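Local coordinates for protein putative oxidoreductase (Yersinia pestis, PDB 3KUX) that probably acts as an NAD-dependent oxidoreductase, pairing a Rossmann nucleotide-binding domain with a C-terminal alpha/beta domain, although its substrate is not established, at residues F151-D156 against A239-H244; R128-F133 against L185-Q190; F124-W129 against G300-Y305. One frame throughout, in Å; residues are numbered along the deposited sequence.

How the contacts relate
After strand 121-123, an edge strand of the Rossmann sheet, the chain enters 124-129 and then 128-133, so contacts 3 and 2 start from one stretch and share Arg128 and Trp129. Contact 1 opens next, on strand 148-156. Contact 2 closes first, when helix 176-192 returns to 128-133; contact 1 closes at 239-244, so the two loops cross. The longest loop belongs to contact 3, which ends at 300-305 and encloses contact 1. Contact 1 joins strands of the mixed sheet, contact 2 sets the start of helix 131-142 and its preceding loop against helix 176-192, and contact 3 brings the start of helix 303-313 to the interdomain connection. Arg240 and Tyr241 meet Gln187, and Phe155 meets Arg127, linking the three.

Contact 1: residues F151-D156 against A239-H244; sequences FESHFD and ARYIVH
The guanidinium of Arg240 lies over one face of the Phe155 ring, CZ 4.2 Å from the ring centroid and the planes 29° apart, a stacked cation-pi pair. Its chain bends at chi2 (76°), which carries NH1 of Arg240 back to within 2.6 Å of Ser153 OG, a hydrogen bond; a weak one goes from NH1 to His154 O. Tyr241 CE1 lies over the rim of the opposite guanidinium face. The Tyr241 ring meets Phe151 obliquely, CE1 of Tyr241 3.7 Å from CZ of Phe151, while CG2 of Val243 abuts the Phe151 ring edge. The strands run antiparallel (177°): Glu152 and Ile242 bond both ways, N to O, and His154 N bonds Arg240 O, joining 148-156 to 241-245 in the mixed sheet of the C-terminal domain. Arg240 and Tyr241 form a classic beta bulge against strand 248-252. Helices 131-142 and 176-192 cover the face bearing Phe151, Ser153 and Tyr241. On the other face Glu152 CB meets Ile242 CB at 3.9 Å, and the His154 ring, stacked on His229, has its rotation fixed by two carboxylates: its NE2 to Glu152 OE1 (2.6 Å) and its ND1 to Asp156 OD2 (2.7 Å).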
loop_
_atom_site.group_PDB
_atom_site.type_symbol
_atom_site.label_atom_id
_atom_site.label_comp_id
_atom_site.label_asym_id
_atom_site.label_seq_id
_atom_site.Cartn_x
_atom_site.Cartn_y
_atom_site.Cartn_z
ATOM N N PHE A 151 -6.100 -14.260 -12.274
ATOM C CA PHE A 151 -5.098 -13.670 -11.397
ATOM C C PHE A 151 -5.381 -14.017 -9.937
ATOM O O PHE A 151 -6.440 -13.686 -9.402
ATOM C CB PHE A 151 -5.039 -12.156 -11.597
ATOM C CG PHE A 151 -4.080 -11.446 -10.672
ATOM C CD1 PHE A 151 -2.713 -11.667 -10.757
ATOM C CD2 PHE A 151 -4.547 -10.533 -9.735
ATOM C CE1 PHE A 151 -1.829 -11.002 -9.907
ATOM C CE2 PHE A 151 -3.673 -9.861 -8.882
ATOM C CZ PHE A 151 -2.314 -10.094 -8.968
ATOM N N GLU A 152 -4.431 -14.691 -9.300
ATOM C CA GLU A 152 -4.594 -15.101 -7.913
ATOM C C GLU A 152 -3.482 -14.523 -7.046
ATOM O O GLU A 152 -2.300 -14.689 -7.334
ATOM C CB GLU A 152 -4.634 -16.627 -7.805
ATOM C CG GLU A 152 -4.928 -17.149 -6.404
ATOM C CD GLU A 152 -5.362 -18.607 -6.401
ATOM O OE1 GLU A 152 -5.453 -19.202 -5.306
ATOM O OE2 GLU A 152 -5.621 -19.158 -7.492
ATOM N N SER A 153 -3.880 -13.841 -5.978
ATOM C CA SER A 153 -2.947 -13.118 -5.130
ATOM C C SER A 153 -3.226 -13.443 -3.663
ATOM O O SER A 153 -4.328 -13.190 -3.174
ATOM C CB SER A 153 -3.087 -11.614 -5.389
ATOM O OG SER A 153 -2.246 -10.853 -4.543
ATOM N N HIS A 154 -2.232 -14.015 -2.974
ATOM C CA HIS A 154 -2.377 -14.408 -1.564
ATOM C C HIS A 154 -1.420 -13.676 -0.620
ATOM O O HIS A 154 -0.306 -13.310 -1.002
ATOM C CB HIS A 154 -2.100 -15.899 -1.383
ATOM C CG HIS A 154 -3.156 -16.801 -1.939
ATOM N ND1 HIS A 154 -3.771 -17.773 -1.180
ATOM C CD2 HIS A 154 -3.677 -16.908 -3.183
ATOM C CE1 HIS A 154 -4.641 -18.427 -1.930
ATOM N NE2 HIS A 154 -4.600 -17.924 -3.150
ATOM N N PHE A 155 -1.863 -13.494 0.622
ATOM C CA PHE A 155 -0.965 -13.205 1.736
ATOM C C PHE A 155 -1.255 -14.173 2.874
ATOM O O PHE A 155 -1.790 -13.783 3.914
ATOM C CB PHE A 155 -1.109 -11.768 2.225
ATOM C CG PHE A 155 -0.134 -10.825 1.605
ATOM C CD1 PHE A 155 1.166 -11.232 1.347
ATOM C CD2 PHE A 155 -0.504 -9.531 1.285
ATOM C CE1 PHE A 155 2.080 -10.366 0.769
ATOM C CE2 PHE A 155 0.400 -8.657 0.705
ATOM C CZ PHE A 155 1.697 -9.076 0.447
ATOM N N ASP A 156 -0.906 -15.438 2.666
ATOM C CA ASP A 156 -1.195 -16.482 3.640
ATOM C C ASP A 156 -0.083 -16.556 4.670
ATOM O O ASP A 156 1.091 -16.560 4.318
ATOM C CB ASP A 156 -1.367 -17.828 2.938
ATOM C CG ASP A 156 -2.469 -17.798 1.907
ATOM O OD1 ASP A 156 -3.357 -16.923 2.018
ATOM O OD2 ASP A 156 -2.454 -18.636 0.984
ATOM N N ALA A 239 1.691 -19.837 -2.892
ATOM C CA ALA A 239 2.119 -18.879 -3.918
ATOM C C ALA A 239 1.667 -17.471 -3.591
ATOM O O ALA A 239 0.577 -17.278 -3.060
ATOM C CB ALA A 239 1.592 -19.286 -5.277
ATOM N N ARG A 240 2.506 -16.489 -3.907
ATOM C CA ARG A 240 2.123 -15.090 -3.780
ATOM C C ARG A 240 1.197 -14.746 -4.943
ATOM O O ARG A 240 0.072 -14.280 -4.739
ATOM C CB ARG A 240 3.362 -14.188 -3.774
ATOM C CG ARG A 240 3.079 -12.689 -3.916
ATOM C CD ARG A 240 2.548 -12.062 -2.624
ATOM N NE ARG A 240 2.059 -10.705 -2.863
ATOM C CZ ARG A 240 0.791 -10.394 -3.125
ATOM N NH1 ARG A 240 -0.140 -11.336 -3.168
ATOM N NH2 ARG A 240 0.450 -9.133 -3.346
ATOM N N TYR A 241 1.672 -15.005 -6.160
ATOM C CA TYR A 241 0.880 -14.808 -7.366
ATOM C C TYR A 241 0.759 -16.095 -8.171
ATOM O O TYR A 241 1.719 -16.862 -8.292
ATOM C CB TYR A 241 1.522 -13.771 -8.289
ATOM C CG TYR A 241 1.555 -12.345 -7.791
ATOM C CD1 TYR A 241 0.491 -11.800 -7.082
ATOM C CD2 TYR A 241 2.639 -11.524 -8.079
ATOM C CE1 TYR A 241 0.525 -10.489 -6.644
ATOM C CE2 TYR A 241 2.681 -10.212 -7.651
ATOM C CZ TYR A 241 1.625 -9.700 -6.935
ATOM O OH TYR A 241 1.671 -8.398 -6.510
ATOM N N ILE A 242 -0.418 -16.304 -8.747
ATOM C CA ILE A 242 -0.640 -17.334 -9.753
ATOM C C ILE A 242 -1.378 -16.671 -10.908
ATOM O O ILE A 242 -2.487 -16.166 -10.730
ATOM C CB ILE A 242 -1.496 -18.485 -9.201
ATOM C CG1 ILE A 242 -0.715 -19.266 -8.143
ATOM C CG2 ILE A 242 -1.948 -19.405 -10.329
ATOM C CD1 ILE A 242 -1.560 -20.228 -7.354
ATOM N N VAL A 243 -0.767 -16.651 -12.086
ATOM C CA VAL A 243 -1.344 -15.930 -13.214
ATOM C C VAL A 243 -1.426 -16.821 -14.446
ATOM O O VAL A 243 -0.413 -17.337 -14.911
ATOM C CB VAL A 243 -0.507 -14.682 -13.552
ATOM C CG1 VAL A 243 -1.225 -13.816 -14.561
ATOM C CG2 VAL A 243 -0.205 -13.891 -12.293
ATOM N N HIS A 244 -2.631 -17.001 -14.977
ATOM C CA HIS A 244 -2.815 -17.828 -16.168
ATOM C C HIS A 244 -3.218 -17.001 -17.382
ATOM O O HIS A 244 -4.141 -16.187 -17.317
ATOM C CB HIS A 244 -3.856 -18.929 -15.930
ATOM C CG HIS A 244 -3.472 -19.911 -14.864
ATOM N ND1 HIS A 244 -2.247 -20.544 -14.839
ATOM C CD2 HIS A 244 -4.157 -20.373 -13.790
ATOM C CE1 HIS A 244 -2.191 -21.346 -13.789
ATOM N NE2 HIS A 244 -3.338 -21.261 -13.138
#

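Contact 2: residues R128-F133 against L185-Q190; sequences RWDSDF and LDQALQ
Two flat groups of 128-133 are covered by side chains of helix 176-192. Over one face of the Arg128 guanidinium lies the amide of Gln190, its plane 15° from that of the guanidinium and its NE2 3.2 Å above the Arg128 plane; both groups carry N-H there, so the fit is one of stacked surfaces and not a hydrogen bond. At the guanidinium edge sits the carboxylate of Asp186, nearly coplanar with it. The Phe133 ring has the aliphatic part of Gln187 over one face, CG of Gln187 3.9 Å from the Phe133 centroid in a CH-pi contact, and CB of Gln190 at its edge, 3.9 Å from CZ of Phe133. The grip of Arg128 on Asp186 is side-on and bidentate: NE of Arg128 to OD2 of Asp186 is 2.7 Å with an N-H...O angle of 175°, and NH2 of Arg128 to OD1 of Asp186 is 2.9 Å, each oxygen using its syn lone pair. Thus the polypeptide leaving the Rossmann sheet, where helix 131-142 begins, is fastened to helix 176-192 of the C-terminal alpha/beta domain. The arginine chain is extended from CG to NE, reaching across Asp186 at about a right angle, and its NH2 has a second carboxylate partner, Glu325 of helix 323-342; two acidic groups probably balance its charge and limit its turning. A bend at chi2 folds the Gln190 amide back over Arg128. Phe133 CG stands anti to the backbone N (chi1 -173°), directing the ring at the helix, where CE1 of Phe133 comes 3.5 Å from CB of Gln187. Asp130, at the N-cap position, makes no capping bond; its OD1 probably hydrogen-bonds Tyr302 OH and its OD2 forms a salt bridge with Arg127.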
loop_
_atom_site.group_PDB
_atom_site.type_symbol
_atom_site.label_atom_id
_atom_site.label_comp_id
_atom_site.label_asym_id
_atom_site.label_seq_id
_atom_site.Cartn_x
_atom_site.Cartn_y
_atom_site.Cartn_z
ATOM N N ARG A 128 2.567 -0.937 -4.544
ATOM C CA ARG A 128 2.658 -0.775 -5.988
ATOM C C ARG A 128 4.123 -0.878 -6.376
ATOM O O ARG A 128 4.470 -0.851 -7.560
ATOM C CB ARG A 128 2.094 0.573 -6.435
ATOM C CG ARG A 128 0.585 0.673 -6.339
ATOM C CD ARG A 128 0.081 1.923 -7.021
ATOM N NE ARG A 128 -1.318 2.199 -6.710
ATOM C CZ ARG A 128 -1.992 3.243 -7.186
ATOM N NH1 ARG A 128 -1.394 4.110 -7.995
ATOM N NH2 ARG A 128 -3.260 3.424 -6.852
ATOM N N TRP A 129 4.983 -0.996 -5.366
ATOM C CA TRP A 129 6.423 -1.050 -5.594
ATOM C C TRP A 129 7.091 -2.266 -4.956
ATOM O O TRP A 129 8.310 -2.287 -4.764
ATOM C CB TRP A 129 7.080 0.254 -5.147
ATOM C CG TRP A 129 6.733 1.378 -6.062
ATOM C CD1 TRP A 129 7.332 1.681 -7.257
ATOM C CD2 TRP A 129 5.689 2.340 -5.882
ATOM N NE1 TRP A 129 6.729 2.779 -7.825
ATOM C CE2 TRP A 129 5.718 3.204 -7.002
ATOM C CE3 TRP A 129 4.739 2.564 -4.877
ATOM C CZ2 TRP A 129 4.830 4.265 -7.147
ATOM C CZ3 TRP A 129 3.856 3.620 -5.021
ATOM C CH2 TRP A 129 3.907 4.457 -6.150
ATOM N N ASP A 130 6.276 -3.272 -4.632
ATOM C CA ASP A 130 6.765 -4.581 -4.226
ATOM C C ASP A 130 7.501 -5.229 -5.388
ATOM O O ASP A 130 7.129 -5.046 -6.553
ATOM C CB ASP A 130 5.600 -5.479 -3.827
ATOM C CG ASP A 130 5.270 -5.396 -2.350
ATOM O OD1 ASP A 130 5.959 -4.649 -1.622
ATOM O OD2 ASP A 130 4.320 -6.089 -1.916
ATOM N N SER A 131 8.540 -5.995 -5.074
ATOM C CA SER A 131 9.323 -6.676 -6.098
ATOM C C SER A 131 8.437 -7.519 -7.013
ATOM O O SER A 131 8.550 -7.452 -8.238
ATOM C CB SER A 131 10.375 -7.562 -5.443
ATOM O OG SER A 131 9.758 -8.480 -4.560
ATOM N N ASP A 132 7.554 -8.314 -6.426
ATOM C CA ASP A 132 6.743 -9.210 -7.234
ATOM C C ASP A 132 5.814 -8.442 -8.180
ATOM O O ASP A 132 5.708 -8.768 -9.365
ATOM C CB ASP A 132 5.979 -10.224 -6.360
ATOM C CG ASP A 132 5.396 -9.604 -5.096
ATOM O OD1 ASP A 132 4.797 -8.509 -5.184
ATOM O OD2 ASP A 132 5.525 -10.223 -4.013
ATOM N N PHE A 133 5.165 -7.407 -7.664
ATOM C CA PHE A 133 4.220 -6.634 -8.458
ATOM C C PHE A 133 4.895 -5.935 -9.644
ATOM O O PHE A 133 4.418 -6.012 -10.781
ATOM C CB PHE A 133 3.491 -5.622 -7.576
ATOM C CG PHE A 133 2.386 -4.890 -8.280
ATOM C CD1 PHE A 133 1.225 -5.552 -8.649
ATOM C CD2 PHE A 133 2.506 -3.535 -8.571
ATOM C CE1 PHE A 133 0.204 -4.880 -9.300
ATOM C CE2 PHE A 133 1.491 -2.857 -9.217
ATOM C CZ PHE A 133 0.337 -3.529 -9.585
ATOM N N LEU A 185 -6.462 -5.309 -3.289
ATOM C CA LEU A 185 -7.445 -4.657 -4.142
ATOM C C LEU A 185 -6.797 -3.617 -5.048
ATOM O O LEU A 185 -7.090 -3.549 -6.244
ATOM C CB LEU A 185 -8.539 -4.001 -3.301
ATOM C CG LEU A 185 -9.639 -4.910 -2.746
ATOM C CD1 LEU A 185 -10.498 -4.168 -1.725
ATOM C CD2 LEU A 185 -10.494 -5.460 -3.872
ATOM N N ASP A 186 -5.914 -2.805 -4.479
ATOM C CA ASP A 186 -5.291 -1.742 -5.243
ATOM C C ASP A 186 -4.483 -2.298 -6.411
ATOM O O ASP A 186 -4.529 -1.753 -7.519
ATOM C CB ASP A 186 -4.406 -0.876 -4.358
ATOM C CG ASP A 186 -3.779 0.270 -5.124
ATOM O OD1 ASP A 186 -4.536 1.058 -5.732
ATOM O OD2 ASP A 186 -2.530 0.377 -5.129
ATOM N N GLN A 187 -3.744 -3.377 -6.165
ATOM C CA GLN A 187 -2.980 -4.029 -7.232
ATOM C C GLN A 187 -3.894 -4.559 -8.339
ATOM O O GLN A 187 -3.616 -4.382 -9.524
ATOM C CB GLN A 187 -2.126 -5.162 -6.672
ATOM C CG GLN A 187 -0.965 -4.701 -5.809
ATOM C CD GLN A 187 -0.072 -5.849 -5.374
ATOM O OE1 GLN A 187 1.047 -5.631 -4.904
ATOM N NE2 GLN A 187 -0.562 -7.079 -5.527
ATOM N N ALA A 188 -4.985 -5.208 -7.942
ATOM C CA ALA A 188 -5.951 -5.742 -8.896
ATOM C C ALA A 188 -6.506 -4.635 -9.789
ATOM O O ALA A 188 -6.620 -4.798 -11.005
ATOM C CB ALA A 188 -7.071 -6.445 -8.170
ATOM N N LEU A 189 -6.852 -3.506 -9.182
ATOM C CA LEU A 189 -7.342 -2.367 -9.942
ATOM C C LEU A 189 -6.266 -1.836 -10.888
ATOM O O LEU A 189 -6.546 -1.541 -12.046
ATOM C CB LEU A 189 -7.821 -1.261 -9.003
ATOM C CG LEU A 189 -9.279 -1.355 -8.548
ATOM C CD1 LEU A 189 -9.634 -2.778 -8.142
ATOM C CD2 LEU A 189 -9.557 -0.376 -7.415
ATOM N N GLN A 190 -5.036 -1.724 -10.394
ATOM C CA GLN A 190 -3.931 -1.231 -11.209
ATOM C C GLN A 190 -3.674 -2.100 -12.433
ATOM O O GLN A 190 -3.348 -1.594 -13.502
ATOM C CB GLN A 190 -2.661 -1.136 -10.373
ATOM C CG GLN A 190 -2.712 -0.035 -9.346
ATOM C CD GLN A 190 -2.907 1.315 -9.986
ATOM O OE1 GLN A 190 -2.095 1.746 -10.805
ATOM N NE2 GLN A 190 -3.990 1.992 -9.623
#

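Contact 3: residues F124-W129 against G300-Y305; sequences FHNRRW and GNYPAY
The methyl of Ala304 rests as a small knob on the indole of Trp129, CB of Ala304 lying 3.4 Å from NE1 of Trp129 over one face of the ring. CB of Tyr305 meets the same face further along, over the rim of the six-membered ring near CZ3, so two successive residues at the start of helix 303-313 lie along one indole face. On the other face Arg128 CB backs it. The Tyr305 ring stands at a steep angle to the indole, with CD1 of Tyr305 3.7 Å from CZ3 of Trp129, and offers its own face to Phe124. There the edge of the Phe124 ring enters: centroids of Phe124 and Tyr305 are 5.1 Å apart and their planes at 80°, an edge-to-face pair that completes an aromatic cluster with Trp129. This cluster joins the connection leaving Rossmann strand 121-123 to the segment entering helix 303-313 of the C-terminal domain. Segment 124-129 passes through an inverse gamma turn centred on His125 into the 3-10 segment 126-128. Asn126 lies over one face of the Tyr302 ring, its CB in a CH-pi contact and its ND2 3.1 Å from Tyr302 CZ, the amide plane inclined 66° to the ring; chi1 (60°) puts CG of Asn126 between its backbone N and carbonyl carbon, which turns the amide over the ring. Trp129 CB touches the edge of the Tyr302 ring, while Phe22 and Leu26 of helix 17-28 also pack on this tyrosine. The hydroxyl of Tyr305 bonds Ser122. One backbone hydrogen bond crosses, Asn301 N to Trp129 O at 2.8 Å.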
loop_
_atom_site.group_PDB
_atom_site.type_symbol
_atom_site.label_atom_id
_atom_site.label_comp_id
_atom_site.label_asym_id
_atom_site.label_seq_id
_atom_site.Cartn_x
_atom_site.Cartn_y
_atom_site.Cartn_z
ATOM N N PHE A 124 -0.607 6.208 0.884
ATOM C CA PHE A 124 0.593 5.387 0.851
ATOM C C PHE A 124 0.308 3.942 0.449
ATOM O O PHE A 124 0.371 3.034 1.275
ATOM C CB PHE A 124 1.276 5.434 2.217
ATOM C CG PHE A 124 2.627 4.785 2.252
ATOM C CD1 PHE A 124 3.661 5.255 1.452
ATOM C CD2 PHE A 124 2.870 3.718 3.101
ATOM C CE1 PHE A 124 4.915 4.663 1.486
ATOM C CE2 PHE A 124 4.121 3.121 3.146
ATOM C CZ PHE A 124 5.148 3.597 2.336
ATOM N N HIS A 125 -0.009 3.730 -0.823
ATOM C CA HIS A 125 -0.075 2.383 -1.362
ATOM C C HIS A 125 1.319 1.966 -1.827
ATOM O O HIS A 125 1.588 1.885 -3.027
ATOM C CB HIS A 125 -1.075 2.304 -2.514
ATOM C CG HIS A 125 -2.502 2.266 -2.068
ATOM N ND1 HIS A 125 -3.012 1.245 -1.294
ATOM C CD2 HIS A 125 -3.530 3.120 -2.288
ATOM C CE1 HIS A 125 -4.290 1.475 -1.050
ATOM N NE2 HIS A 125 -4.628 2.608 -1.640
ATOM N N ASN A 126 2.201 1.709 -0.864
ATOM C CA ASN A 126 3.595 1.393 -1.158
ATOM C C ASN A 126 3.788 0.099 -1.948
ATOM O O ASN A 126 4.796 -0.066 -2.644
ATOM C CB ASN A 126 4.414 1.338 0.131
ATOM C CG ASN A 126 3.904 0.283 1.102
ATOM O OD1 ASN A 126 2.764 0.348 1.571
ATOM N ND2 ASN A 126 4.752 -0.693 1.414
ATOM N N ARG A 127 2.832 -0.819 -1.847
ATOM C CA ARG A 127 3.015 -2.128 -2.468
ATOM C C ARG A 127 2.866 -2.105 -3.983
ATOM O O ARG A 127 3.028 -3.134 -4.637
ATOM C CB ARG A 127 2.112 -3.188 -1.837
ATOM C CG ARG A 127 2.489 -3.500 -0.398
ATOM C CD ARG A 127 2.082 -4.894 0.018
ATOM N NE ARG A 127 2.499 -5.146 1.395
ATOM C CZ ARG A 127 3.565 -5.857 1.742
ATOM N NH1 ARG A 127 4.330 -6.416 0.815
ATOM N NH2 ARG A 127 3.863 -6.018 3.023
ATOM N N ARG A 128 2.567 -0.937 -4.544
ATOM C CA ARG A 128 2.658 -0.775 -5.988
ATOM C C ARG A 128 4.123 -0.878 -6.376
ATOM O O ARG A 128 4.470 -0.851 -7.560
ATOM C CB ARG A 128 2.094 0.573 -6.435
ATOM C CG ARG A 128 0.585 0.673 -6.339
ATOM C CD ARG A 128 0.081 1.923 -7.021
ATOM N NE ARG A 128 -1.318 2.199 -6.710
ATOM C CZ ARG A 128 -1.992 3.243 -7.186
ATOM N NH1 ARG A 128 -1.394 4.110 -7.995
ATOM N NH2 ARG A 128 -3.260 3.424 -6.852
ATOM N N TRP A 129 4.983 -0.996 -5.366
ATOM C CA TRP A 129 6.423 -1.050 -5.594
ATOM C C TRP A 129 7.091 -2.266 -4.956
ATOM O O TRP A 129 8.310 -2.287 -4.764
ATOM C CB TRP A 129 7.080 0.254 -5.147
ATOM C CG TRP A 129 6.733 1.378 -6.062
ATOM C CD1 TRP A 129 7.332 1.681 -7.257
ATOM C CD2 TRP A 129 5.689 2.340 -5.882
ATOM N NE1 TRP A 129 6.729 2.779 -7.825
ATOM C CE2 TRP A 129 5.718 3.204 -7.002
ATOM C CE3 TRP A 129 4.739 2.564 -4.877
ATOM C CZ2 TRP A 129 4.830 4.265 -7.147
ATOM C CZ3 TRP A 129 3.856 3.620 -5.021
ATOM C CH2 TRP A 129 3.907 4.457 -6.150
ATOM N N GLY A 300 12.312 -4.720 -5.258
ATOM C CA GLY A 300 11.297 -3.861 -4.655
ATOM C C GLY A 300 11.834 -2.449 -4.634
ATOM O O GLY A 300 13.049 -2.248 -4.624
ATOM N N ASN A 301 10.950 -1.460 -4.627
ATOM C CA ASN A 301 11.405 -0.082 -4.764
ATOM C C ASN A 301 10.475 0.919 -4.097
ATOM O O ASN A 301 9.898 1.786 -4.760
ATOM C CB ASN A 301 11.575 0.257 -6.246
ATOM C CG ASN A 301 12.289 1.571 -6.470
ATOM O OD1 ASN A 301 13.028 2.048 -5.604
ATOM N ND2 ASN A 301 12.075 2.167 -7.638
ATOM N N TYR A 302 10.327 0.802 -2.782
ATOM C CA TYR A 302 9.411 1.673 -2.071
ATOM C C TYR A 302 9.795 3.141 -2.239
ATOM O O TYR A 302 8.919 3.997 -2.359
ATOM C CB TYR A 302 9.310 1.291 -0.589
ATOM C CG TYR A 302 8.526 0.016 -0.322
ATOM C CD1 TYR A 302 7.575 -0.443 -1.222
ATOM C CD2 TYR A 302 8.722 -0.713 0.847
ATOM C CE1 TYR A 302 6.856 -1.597 -0.977
ATOM C CE2 TYR A 302 8.005 -1.865 1.100
ATOM C CZ TYR A 302 7.075 -2.301 0.186
ATOM O OH TYR A 302 6.362 -3.450 0.432
ATOM N N PRO A 303 11.104 3.436 -2.274
ATOM C CA PRO A 303 11.570 4.823 -2.413
ATOM C C PRO A 303 10.960 5.535 -3.618
ATOM O O PRO A 303 10.848 6.759 -3.616
ATOM C CB PRO A 303 13.086 4.682 -2.599
ATOM C CG PRO A 303 13.426 3.351 -2.013
ATOM C CD PRO A 303 12.222 2.474 -2.257
ATOM N N ALA A 304 10.571 4.781 -4.639
ATOM C CA ALA A 304 9.952 5.386 -5.812
ATOM C C ALA A 304 8.742 6.246 -5.432
ATOM O O ALA A 304 8.432 7.226 -6.114
ATOM C CB ALA A 304 9.561 4.320 -6.831
ATOM N N TYR A 305 8.063 5.880 -4.347
ATOM C CA TYR A 305 6.868 6.605 -3.909
ATOM C C TYR A 305 7.189 8.034 -3.508
ATOM O O TYR A 305 6.627 8.985 -4.053
ATOM C CB TYR A 305 6.178 5.897 -2.738
ATOM C CG TYR A 305 4.980 6.659 -2.213
ATOM C CD1 TYR A 305 3.762 6.606 -2.873
ATOM C CD2 TYR A 305 5.071 7.446 -1.063
ATOM C CE1 TYR A 305 2.657 7.303 -2.403
ATOM C CE2 TYR A 305 3.977 8.151 -0.588
ATOM C CZ TYR A 305 2.769 8.073 -1.264
ATOM O OH TYR A 305 1.664 8.764 -0.808
#